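Local structure of acyl-CoA dehydrogenase (2PG0) at residues A[42-47]-A[122-127]; A[48-51]-A[55-58]; A[335-340]-A[357-362]. The protein probably catalyses the FAD-dependent dehydrogenation of acyl chains at the alpha-beta position, introducing a double bond. One frame throughout, in Å; residues are numbered along the deposited sequence.

Interaction 1. Residues A[42-47]-A[122-127]; sequences IPRSFW and ELITAI. With FAD (flavin-adenine dinucleotide), chain C.
R44 and I124 meet across this contact and also share a polar partner: OD2 of D168 takes a salt bridge from R44 NH2 and a hydrogen bond from the backbone N of I124. One carboxylate oxygen thus pins the start of helix 44-52 and the lead-in to strand 125-128 together. The arginine chain is folded at its second and third torsions (chi2 -55°, chi3 -88°), which lays one face of its guanidinium over the CD1 methyl of I124, 3.3 Å from NE. Carbonyl oxygen E122 O lies at the edge of the same group, 3.2 Å from NH2, but the angle is too poor for a hydrogen bond. The methyl sits in the corner between two flat groups, for W47 offers it a ring face as well. I124 CD1 stands 3.7 Å from the centroid of the five-membered ring, 17° off the normal, a CH-pi contact. CG1 then follows the indole outward and CG2 reaches its far end, 3.9 Å from W47 CH2. Farther along the strand, I127 O accepts a 2.9 Å hydrogen bond from FAD N3, so a backbone carbonyl, not a side chain, receives the flavin N3-H. One isoleucine therefore packs against an aromatic and a cationic plane at once, while the salt bridge to D168 would offset the positive charge; together they tie helix 44-52 to the strand that carries a flavin-binding carbonyl.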
# COMPACT_ATOMS: atom_id res chain seq x y z
N ILE A 42 29.60 22.11 6.53
CA ILE A 42 30.83 21.35 6.30
C ILE A 42 31.95 22.35 5.99
O ILE A 42 31.79 23.20 5.11
CB ILE A 42 30.65 20.33 5.13
CG1 ILE A 42 29.54 19.32 5.46
CG2 ILE A 42 31.99 19.61 4.81
CD1 ILE A 42 29.13 18.43 4.28
N PRO A 43 33.09 22.26 6.70
CA PRO A 43 34.11 23.29 6.54
C PRO A 43 34.68 23.36 5.12
O PRO A 43 34.81 22.32 4.44
CB PRO A 43 35.20 22.89 7.55
CG PRO A 43 34.98 21.43 7.80
CD PRO A 43 33.50 21.21 7.64
N ARG A 44 35.00 24.57 4.67
CA ARG A 44 35.69 24.83 3.41
C ARG A 44 36.93 23.98 3.23
O ARG A 44 37.27 23.58 2.11
CB ARG A 44 36.12 26.30 3.32
CG ARG A 44 35.08 27.29 2.86
CD ARG A 44 34.49 26.90 1.51
NE ARG A 44 35.22 27.41 0.34
CZ ARG A 44 34.79 28.42 -0.43
NH1 ARG A 44 33.65 29.04 -0.15
NH2 ARG A 44 35.51 28.79 -1.47
N SER A 45 37.63 23.72 4.33
CA SER A 45 38.86 22.91 4.30
C SER A 45 38.61 21.51 3.75
O SER A 45 39.48 20.94 3.09
CB SER A 45 39.51 22.86 5.69
OG SER A 45 38.66 22.23 6.63
N PHE A 46 37.41 20.96 3.99
CA PHE A 46 37.04 19.66 3.42
C PHE A 46 36.96 19.70 1.89
O PHE A 46 37.47 18.80 1.23
CB PHE A 46 35.73 19.11 4.00
CG PHE A 46 35.35 17.77 3.43
CD1 PHE A 46 35.98 16.60 3.87
CD2 PHE A 46 34.40 17.67 2.42
CE1 PHE A 46 35.66 15.35 3.33
CE2 PHE A 46 34.05 16.42 1.88
CZ PHE A 46 34.69 15.26 2.33
N TRP A 47 36.31 20.72 1.34
CA TRP A 47 36.27 20.93 -0.11
C TRP A 47 37.67 21.09 -0.71
O TRP A 47 37.96 20.57 -1.79
CB TRP A 47 35.45 22.18 -0.42
CG TRP A 47 33.97 22.00 -0.25
CD1 TRP A 47 33.26 21.99 0.91
CD2 TRP A 47 33.01 21.82 -1.30
NE1 TRP A 47 31.91 21.82 0.66
CE2 TRP A 47 31.73 21.71 -0.70
CE3 TRP A 47 33.10 21.74 -2.70
CZ2 TRP A 47 30.56 21.53 -1.44
CZ3 TRP A 47 31.94 21.56 -3.44
CH2 TRP A 47 30.68 21.46 -2.80
N GLU A 122 38.42 26.00 -4.98
CA GLU A 122 38.58 27.43 -4.65
C GLU A 122 37.29 28.19 -4.94
O GLU A 122 36.98 29.19 -4.28
CB GLU A 122 39.74 28.04 -5.44
CG GLU A 122 40.00 29.52 -5.13
CD GLU A 122 41.32 30.05 -5.70
OE1 GLU A 122 42.14 29.26 -6.22
OE2 GLU A 122 41.52 31.28 -5.62
N LEU A 123 36.55 27.71 -5.94
CA LEU A 123 35.21 28.18 -6.19
C LEU A 123 34.24 27.02 -6.00
O LEU A 123 34.40 25.95 -6.59
CB LEU A 123 35.09 28.77 -7.60
CG LEU A 123 35.93 30.01 -7.93
CD1 LEU A 123 35.73 30.39 -9.39
CD2 LEU A 123 35.59 31.18 -7.01
N ILE A 124 33.25 27.24 -5.13
CA ILE A 124 32.18 26.30 -4.89
C ILE A 124 30.95 26.84 -5.62
O ILE A 124 30.71 28.04 -5.60
CB ILE A 124 31.92 26.14 -3.37
CG1 ILE A 124 33.15 25.51 -2.70
CG2 ILE A 124 30.64 25.31 -3.09
CD1 ILE A 124 33.05 25.39 -1.19
N THR A 125 30.20 25.96 -6.27
CA THR A 125 29.07 26.38 -7.09
C THR A 125 27.71 26.03 -6.49
O THR A 125 27.58 25.13 -5.66
CB THR A 125 29.15 25.79 -8.53
OG1 THR A 125 29.14 24.36 -8.47
CG2 THR A 125 30.42 26.26 -9.25
N ALA A 126 26.69 26.76 -6.96
CA ALA A 126 25.30 26.51 -6.60
C ALA A 126 24.42 26.88 -7.78
O ALA A 126 24.85 27.59 -8.69
CB ALA A 126 24.92 27.33 -5.39
N ILE A 127 23.19 26.38 -7.77
CA ILE A 127 22.22 26.74 -8.80
C ILE A 127 20.94 27.24 -8.13
O ILE A 127 20.44 26.62 -7.18
CB ILE A 127 22.00 25.58 -9.81
CG1 ILE A 127 21.10 26.04 -10.96
CG2 ILE A 127 21.50 24.29 -9.10
CD1 ILE A 127 21.29 25.26 -12.24
PA FAD C . 5.40 23.69 -4.71
O1A FAD C . 4.72 24.91 -4.14
O2A FAD C . 5.81 23.86 -6.15
O5B FAD C . 4.42 22.41 -4.55
C5B FAD C . 3.87 22.09 -3.28
C4B FAD C . 3.16 20.74 -3.41
O4B FAD C . 2.15 20.84 -4.40
C3B FAD C . 4.13 19.65 -3.87
O3B FAD C . 3.83 18.42 -3.26
C2B FAD C . 3.84 19.53 -5.35
O2B FAD C . 4.19 18.26 -5.89
C1B FAD C . 2.34 19.82 -5.37
N9A FAD C . 1.91 20.23 -6.72
C8A FAD C . 2.24 21.38 -7.39
N7A FAD C . 1.66 21.34 -8.61
C5A FAD C . 0.97 20.18 -8.73
C6A FAD C . 0.20 19.65 -9.75
N6A FAD C . 0.15 20.26 -10.94
N1A FAD C . -0.39 18.41 -9.58
C2A FAD C . -0.23 17.71 -8.40
N3A FAD C . 0.52 18.25 -7.37
C4A FAD C . 1.12 19.47 -7.54
N1 FAD C . 15.94 24.70 -5.58
C2 FAD C . 16.93 25.21 -6.39
O2 FAD C . 16.62 25.88 -7.38
N3 FAD C . 18.27 24.99 -6.09
C4 FAD C . 18.61 24.25 -4.98
O4 FAD C . 19.80 24.07 -4.71
C4X FAD C . 17.61 23.72 -4.16
N5 FAD C . 17.94 22.98 -3.04
C5X FAD C . 16.96 22.47 -2.21
C6 FAD C . 17.33 21.75 -1.08
C7 FAD C . 16.35 21.23 -0.24
C7M FAD C . 16.80 20.45 0.96
C8 FAD C . 14.99 21.45 -0.53
C8M FAD C . 13.87 20.92 0.33
C9 FAD C . 14.62 22.18 -1.66
C9A FAD C . 15.61 22.69 -2.51
N10 FAD C . 15.26 23.42 -3.65
C10 FAD C . 16.26 23.95 -4.46
C1' FAD C . 13.82 23.61 -4.07
C2' FAD C . 13.06 22.35 -4.52
O2' FAD C . 13.41 21.93 -5.82
C3' FAD C . 11.57 22.69 -4.47
O3' FAD C . 11.20 22.65 -3.11
C4' FAD C . 10.67 21.75 -5.29
O4' FAD C . 10.88 21.90 -6.68
C5' FAD C . 9.19 21.98 -4.99
O5' FAD C . 8.85 23.35 -5.10
P FAD C . 8.08 24.06 -3.89
O1P FAD C . 8.81 23.82 -2.59
O2P FAD C . 7.91 25.52 -4.18
O3P FAD C . 6.65 23.30 -3.78

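Interaction 2. Residues A[48-51]-A[55-58]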
# COMPACT_ATOMS: atom_id res chain seq x y z
N ALA A 48 38.53 21.82 0.00
CA ALA A 48 39.92 22.03 -0.43
C ALA A 48 40.66 20.69 -0.51
O ALA A 48 41.42 20.45 -1.45
CB ALA A 48 40.63 22.98 0.52
N LYS A 49 40.43 19.83 0.48
CA LYS A 49 41.02 18.49 0.49
C LYS A 49 40.47 17.64 -0.65
O LYS A 49 41.21 16.92 -1.31
CB LYS A 49 40.79 17.79 1.84
CG LYS A 49 41.60 18.39 2.99
CD LYS A 49 41.02 17.93 4.32
CE LYS A 49 41.85 18.39 5.49
NZ LYS A 49 41.17 18.07 6.78
N MET A 50 39.16 17.73 -0.88
CA MET A 50 38.54 17.05 -2.02
C MET A 50 39.17 17.49 -3.34
O MET A 50 39.49 16.66 -4.20
CB MET A 50 37.02 17.29 -2.02
CG MET A 50 36.25 16.49 -0.95
SD MET A 50 35.94 14.73 -1.29
CE MET A 50 34.69 14.89 -2.58
N GLY A 51 39.38 18.79 -3.50
CA GLY A 51 39.93 19.35 -4.73
C GLY A 51 41.36 18.92 -4.99
O GLY A 51 41.72 18.55 -6.12
N PHE A 55 39.01 14.85 -6.42
CA PHE A 55 37.64 14.35 -6.27
C PHE A 55 36.57 15.39 -6.61
O PHE A 55 35.37 15.12 -6.44
CB PHE A 55 37.41 13.79 -4.87
CG PHE A 55 38.40 12.72 -4.46
CD1 PHE A 55 38.74 11.69 -5.33
CD2 PHE A 55 38.97 12.76 -3.19
CE1 PHE A 55 39.65 10.70 -4.94
CE2 PHE A 55 39.87 11.78 -2.79
CZ PHE A 55 40.22 10.75 -3.67
N LEU A 56 36.99 16.56 -7.08
CA LEU A 56 36.05 17.58 -7.57
C LEU A 56 36.13 17.72 -9.08
O LEU A 56 37.23 17.78 -9.64
CB LEU A 56 36.28 18.94 -6.91
CG LEU A 56 36.16 19.07 -5.39
CD1 LEU A 56 36.29 20.52 -5.00
CD2 LEU A 56 34.85 18.47 -4.86
N CYS A 57 34.97 17.76 -9.73
CA CYS A 57 34.86 17.90 -11.18
C CYS A 57 35.87 17.06 -11.97
O CYS A 57 36.55 17.58 -12.85
CB CYS A 57 34.99 19.38 -11.57
SG CYS A 57 33.82 20.45 -10.76
N PRO A 58 35.96 15.74 -11.68
CA PRO A 58 37.03 14.95 -12.30
C PRO A 58 36.85 14.78 -13.82
O PRO A 58 37.81 14.45 -14.53
CB PRO A 58 36.92 13.60 -11.58
CG PRO A 58 35.50 13.51 -11.16
CD PRO A 58 35.10 14.92 -10.81
O HOH W 1 39.58 17.83 -7.84
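M50 and F55 cross at about a right angle, and the meeting is made by the thioether end. The methionine chain curls at its last two torsions (chi2 -78°, chi3 -72°), bringing the CE methyl to 3.7 Å from F55 CB. SD comes obliquely to the ring, 5.3 Å from its centroid, in a Met-aromatic contact. Beside this pair L56 turns back toward the helix: CD2 packs on M50 CB at 3.8 Å, while CG settles 3.7 Å from G51 N, where the glycine presents bare backbone. F21 and F24 of helix 12-28 meet the F55 ring edge-to-face and also touch M50, so both residues share an apolar cluster with that helix. Across the two segments the polar link is one backbone bond and one water. F55 N donates to M50 O over 2.9 Å, with the donor tilted 25° from the carbonyl plane. The water donates to G51 O at 2.8 Å and accepts from L56 N at 3.0 Å. N95 of helix 89-105 bonds F55 O and C57 N. Within the N-terminal helical domain, away from the FAD site, the chemistry implies a division of labour: polar links guide the chain off the helix, and sulfur, ring and leucine supply the apolar grip that folds it back.

Interaction 3. Residues A[335-340]-A[357-362]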
# COMPACT_ATOMS: atom_id res chain seq x y z
N ARG A 335 10.09 4.35 2.29
CA ARG A 335 9.46 3.17 2.87
C ARG A 335 10.48 2.34 3.65
O ARG A 335 10.20 1.86 4.74
CB ARG A 335 8.81 2.30 1.80
CG ARG A 335 7.57 2.93 1.16
CD ARG A 335 6.75 1.87 0.42
NE ARG A 335 7.49 1.23 -0.66
CZ ARG A 335 7.70 1.76 -1.87
NH1 ARG A 335 7.21 2.95 -2.17
NH2 ARG A 335 8.38 1.08 -2.78
N VAL A 336 11.66 2.18 3.07
CA VAL A 336 12.78 1.56 3.78
C VAL A 336 13.05 2.25 5.12
O VAL A 336 13.17 1.58 6.14
CB VAL A 336 14.04 1.49 2.88
CG1 VAL A 336 15.28 1.10 3.71
CG2 VAL A 336 13.81 0.50 1.74
N ALA A 337 13.11 3.58 5.12
CA ALA A 337 13.40 4.35 6.32
C ALA A 337 12.35 4.11 7.41
O ALA A 337 12.69 3.93 8.58
CB ALA A 337 13.53 5.84 5.99
N ALA A 338 11.07 4.09 7.02
CA ALA A 338 9.97 3.86 7.96
C ALA A 338 10.04 2.47 8.59
O ALA A 338 9.82 2.31 9.79
CB ALA A 338 8.61 4.06 7.26
N GLU A 339 10.33 1.46 7.76
CA GLU A 339 10.54 0.10 8.24
C GLU A 339 11.74 0.01 9.18
O GLU A 339 11.66 -0.62 10.24
CB GLU A 339 10.74 -0.85 7.05
CG GLU A 339 9.47 -1.18 6.31
CD GLU A 339 8.62 -2.18 7.07
OE1 GLU A 339 8.85 -3.39 6.91
OE2 GLU A 339 7.72 -1.75 7.83
N ALA A 340 12.84 0.65 8.78
CA ALA A 340 14.07 0.68 9.59
C ALA A 340 13.85 1.28 10.98
O ALA A 340 14.25 0.68 11.98
CB ALA A 340 15.18 1.42 8.84
N ARG A 357 19.00 9.73 12.02
CA ARG A 357 19.48 10.73 11.07
C ARG A 357 19.15 10.36 9.62
O ARG A 357 18.68 11.21 8.85
CB ARG A 357 20.98 10.88 11.25
CG ARG A 357 21.65 11.90 10.41
CD ARG A 357 23.11 11.49 10.39
NE ARG A 357 23.39 10.85 9.15
CZ ARG A 357 24.44 10.08 8.87
NH1 ARG A 357 25.37 9.77 9.78
NH2 ARG A 357 24.53 9.63 7.64
N ARG A 358 19.38 9.10 9.26
CA ARG A 358 19.04 8.60 7.92
C ARG A 358 17.55 8.82 7.64
O ARG A 358 17.18 9.25 6.55
CB ARG A 358 19.41 7.12 7.77
CG ARG A 358 20.90 6.80 8.06
CD ARG A 358 21.76 7.06 6.85
NE ARG A 358 23.16 6.68 7.08
CZ ARG A 358 24.16 6.95 6.25
NH1 ARG A 358 23.94 7.61 5.11
NH2 ARG A 358 25.40 6.56 6.57
N TYR A 359 16.72 8.52 8.64
CA TYR A 359 15.26 8.70 8.54
C TYR A 359 14.87 10.16 8.29
O TYR A 359 14.03 10.44 7.44
CB TYR A 359 14.57 8.15 9.80
CG TYR A 359 13.07 8.37 9.85
CD1 TYR A 359 12.19 7.36 9.44
CD2 TYR A 359 12.53 9.57 10.31
CE1 TYR A 359 10.81 7.54 9.49
CE2 TYR A 359 11.16 9.77 10.36
CZ TYR A 359 10.30 8.75 9.95
OH TYR A 359 8.94 8.93 10.00
N ARG A 360 15.47 11.08 9.05
CA ARG A 360 15.19 12.51 8.88
C ARG A 360 15.69 13.05 7.54
O ARG A 360 15.12 14.00 7.01
CB ARG A 360 15.80 13.33 10.02
CG ARG A 360 15.07 13.19 11.37
CD ARG A 360 15.60 14.18 12.41
NE ARG A 360 16.95 13.83 12.84
CZ ARG A 360 18.07 14.36 12.35
NH1 ARG A 360 18.01 15.28 11.40
NH2 ARG A 360 19.25 13.95 12.82
N ASP A 361 16.74 12.44 7.01
CA ASP A 361 17.40 12.93 5.78
C ASP A 361 16.65 12.55 4.50
O ASP A 361 16.63 13.30 3.53
CB ASP A 361 18.85 12.43 5.71
CG ASP A 361 19.79 13.19 6.66
OD1 ASP A 361 19.32 14.11 7.35
OD2 ASP A 361 21.01 12.86 6.71
N ILE A 362 16.01 11.38 4.51
CA ILE A 362 15.46 10.82 3.27
C ILE A 362 14.25 11.53 2.63
O ILE A 362 14.19 11.62 1.41
CB ILE A 362 15.23 9.28 3.37
CG1 ILE A 362 15.04 8.66 1.97
CG2 ILE A 362 14.09 8.93 4.34
CD1 ILE A 362 16.29 8.78 1.08
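Apolar contact between the helices centres on A337, whose small side chain lets the two backbones approach closely, with its CA 5.2 Å from the CA of Y359. Its CB rests 3.5 Å from CG2 of I362 and, more loosely, 4.0 Å from CD1 of Y359. In I362 the first torsion (chi1 -164°) sends CG1 anti to the backbone N and leaves CG2 as the branch that touches the alanine.

Aromatic contact is made edgewise. With CG of Y359 anti to its own N (chi1 176°), the ring extends alongside helix 319-343 and turns its rim to the backbone: A337 O lies in the ring plane, 3.6 Å from CD1, and CA of A338 is 4.1 Å from CE1. The CD1-H points at this oxygen, which would be a mildly favourable electrostatic match, though not a hydrogen bond.

The arginines carry their charged ends away from helix 319-343. R358 pairs with E354 and reaches the carbonyls of E82 and K83, while R357 NH2 lies 3.0 Å above the centre of the R358 guanidinium and bonds to V84 O. Y359 also packs on P363 of a second subunit, and R360 O bonds to Y349 OH of that subunit.

This close helix-helix packing over an alanine lies within the helical C-terminal domain of the acyl-CoA dehydrogenase fold; here it joins helix 354-361, at a subunit interface, to helix 319-343, whose last turn carries the FAD-binding residue Q342.

Overall arrangement
Read from the N terminus, the chain enters helix 44-52, the element shared by interactions 1 and 2. Interaction 2 closes first, folding the chain back on the helix after only three intervening residues. The much longer loop of interaction 1 contains it: 74 largely helical residues separate 47 from 122. The two contacts touch through W47 O and L56 CD1, 3.6 Å apart. Helix 44-52 is thus joined both to its own following turn and to the lead-in to strand 125-128. Interaction 3 comes later in series, closing a 16-residue loop between two helices of the C-terminal domain; its centre is about 27 Å from that of interaction 1.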